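Local coordinates for A rubisco-like protein (Burkholderia fungorum, PDB 3NWR), which is a rubisco-like protein, probably a lyase, with the two-domain architecture of the rubisco large chain, at residues Ala59-Ile64 and Ile94-Pro99. Sequence-based numbering, arbitrary orientation.
Sequences ASVLRI and ITLSFP
A59 leads into the pairing by setting its CB obliquely against the ring of F98, 3.7 Å from CD2, while its backbone N is hydrogen-bonded to S39 OG. S60 and S97 form an antiparallel hydrogen-bonded pair: S60 N donates to S97 O (3.0 Å), and the return bond from S97 N to S60 O is straighter, 169° at the hydrogen. On the other face of the sheet, V61 CG2 meets L96 CD2 at 3.7 Å; helix 27-37 packs against this side, with A31 touching both V61 and I94. Here, on an edge strand (60-70) of the chain's four-stranded antiparallel sheet in the rubisco N-terminal domain, a classic beta bulge sets L62 and R63 together against T95. L62 N donates to T95 O (2.8 Å), and R63 O accepts from T95 N (3.0 Å). L62 leans across toward the partner strand, CD1 3.6 Å from S97 CB. With its chain bent at chi3 (-87°), R63 lays one guanidinium face over T95 CG2, 3.6 Å from NH2; T95 OG1 is hydrogen-bonded to D18 of the adjoining strand, and E16 is a distant, weak ion partner of R63. I64 runs alongside I94, CG1 to CG2 4.2 Å.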
loop_
_atom_site.group_PDB
_atom_site.type_symbol
_atom_site.label_atom_id
_atom_site.label_comp_id
_atom_site.label_asym_id
_atom_site.label_seq_id
_atom_site.Cartn_x
_atom_site.Cartn_y
_atom_site.Cartn_z
ATOM N N ALA A 59 -17.321 11.554 -13.180
ATOM C CA ALA A 59 -17.715 11.530 -11.771
ATOM C C ALA A 59 -18.270 12.897 -11.377
ATOM O O ALA A 59 -17.948 13.906 -12.000
ATOM C CB ALA A 59 -16.528 11.162 -10.886
ATOM N N SER A 60 -19.100 12.937 -10.344
ATOM C CA SER A 60 -19.671 14.207 -9.917
ATOM C C SER A 60 -19.580 14.408 -8.415
ATOM O O SER A 60 -19.433 13.452 -7.650
ATOM C CB SER A 60 -21.127 14.319 -10.367
ATOM O OG SER A 60 -21.892 13.264 -9.825
ATOM N N VAL A 61 -19.664 15.667 -8.007
ATOM C CA VAL A 61 -19.645 16.028 -6.599
ATOM C C VAL A 61 -21.083 16.089 -6.103
ATOM O O VAL A 61 -21.878 16.896 -6.593
ATOM C CB VAL A 61 -18.967 17.386 -6.392
ATOM C CG1 VAL A 61 -18.939 17.738 -4.919
ATOM C CG2 VAL A 61 -17.554 17.370 -6.974
ATOM N N LEU A 62 -21.425 15.224 -5.154
ATOM C CA LEU A 62 -22.802 15.131 -4.664
ATOM C C LEU A 62 -23.018 15.986 -3.425
ATOM O O LEU A 62 -24.131 16.444 -3.171
ATOM C CB LEU A 62 -23.177 13.683 -4.332
ATOM C CG LEU A 62 -23.282 12.679 -5.480
ATOM C CD1 LEU A 62 -23.795 11.342 -4.955
ATOM C CD2 LEU A 62 -24.176 13.214 -6.593
ATOM N N ARG A 63 -21.964 16.177 -2.639
ATOM C CA ARG A 63 -22.087 16.895 -1.373
ATOM C C ARG A 63 -20.818 17.653 -1.059
ATOM O O ARG A 63 -19.716 17.141 -1.254
ATOM C CB ARG A 63 -22.379 15.927 -0.214
ATOM C CG ARG A 63 -23.739 15.254 -0.285
ATOM C CD ARG A 63 -24.093 14.512 1.007
ATOM N NE ARG A 63 -23.584 13.143 1.023
ATOM C CZ ARG A 63 -24.133 12.133 0.354
ATOM N NH1 ARG A 63 -25.204 12.336 -0.405
ATOM N NH2 ARG A 63 -23.608 10.918 0.432
ATOM N N ILE A 64 -20.973 18.871 -0.552
ATOM C CA ILE A 64 -19.856 19.611 0.003
ATOM C C ILE A 64 -20.336 20.239 1.298
ATOM O O ILE A 64 -21.431 20.804 1.349
ATOM C CB ILE A 64 -19.377 20.731 -0.933
ATOM C CG1 ILE A 64 -18.926 20.159 -2.276
ATOM C CG2 ILE A 64 -18.240 21.516 -0.280
ATOM C CD1 ILE A 64 -18.783 21.197 -3.365
ATOM N N ILE A 94 -16.546 16.074 1.551
ATOM C CA ILE A 94 -17.177 16.008 0.241
ATOM C C ILE A 94 -17.579 14.579 -0.083
ATOM O O ILE A 94 -17.033 13.628 0.473
ATOM C CB ILE A 94 -16.258 16.548 -0.864
ATOM C CG1 ILE A 94 -15.062 15.615 -1.074
ATOM C CG2 ILE A 94 -15.805 17.978 -0.534
ATOM C CD1 ILE A 94 -14.218 15.982 -2.267
ATOM N N THR A 95 -18.558 14.433 -0.969
ATOM C CA THR A 95 -18.927 13.122 -1.473
ATOM C C THR A 95 -18.818 13.145 -2.982
ATOM O O THR A 95 -19.371 14.040 -3.631
ATOM C CB THR A 95 -20.372 12.740 -1.093
ATOM O OG1 THR A 95 -20.487 12.628 0.329
ATOM C CG2 THR A 95 -20.755 11.412 -1.732
ATOM N N LEU A 96 -18.092 12.175 -3.540
ATOM C CA LEU A 96 -18.029 11.990 -4.984
ATOM C C LEU A 96 -18.852 10.781 -5.409
ATOM O O LEU A 96 -18.931 9.787 -4.689
ATOM C CB LEU A 96 -16.585 11.812 -5.465
ATOM C CG LEU A 96 -15.618 12.948 -5.150
ATOM C CD1 LEU A 96 -14.271 12.681 -5.822
ATOM C CD2 LEU A 96 -16.190 14.273 -5.597
ATOM N N SER A 97 -19.462 10.881 -6.586
ATOM C CA SER A 97 -20.189 9.770 -7.187
ATOM C C SER A 97 -19.448 9.312 -8.435
ATOM O O SER A 97 -19.186 10.115 -9.329
ATOM C CB SER A 97 -21.610 10.210 -7.559
ATOM O OG SER A 97 -22.344 9.149 -8.151
ATOM N N PHE A 98 -19.097 8.027 -8.484
ATOM C CA PHE A 98 -18.331 7.459 -9.593
ATOM C C PHE A 98 -19.172 6.474 -10.393
ATOM O O PHE A 98 -19.803 5.598 -9.810
ATOM C CB PHE A 98 -17.119 6.693 -9.056
ATOM C CG PHE A 98 -15.988 7.573 -8.595
ATOM C CD1 PHE A 98 -15.856 7.919 -7.258
ATOM C CD2 PHE A 98 -15.043 8.029 -9.502
ATOM C CE1 PHE A 98 -14.801 8.722 -6.841
ATOM C CE2 PHE A 98 -13.988 8.840 -9.088
ATOM C CZ PHE A 98 -13.872 9.186 -7.765
ATOM N N PRO A 99 -19.168 6.595 -11.731
ATOM C CA PRO A 99 -19.871 5.603 -12.551
ATOM C C PRO A 99 -19.147 4.258 -12.556
ATOM O O PRO A 99 -17.961 4.189 -12.887
ATOM C CB PRO A 99 -19.843 6.213 -13.963
ATOM C CG PRO A 99 -19.421 7.628 -13.792
ATOM C CD PRO A 99 -18.590 7.676 -12.544
#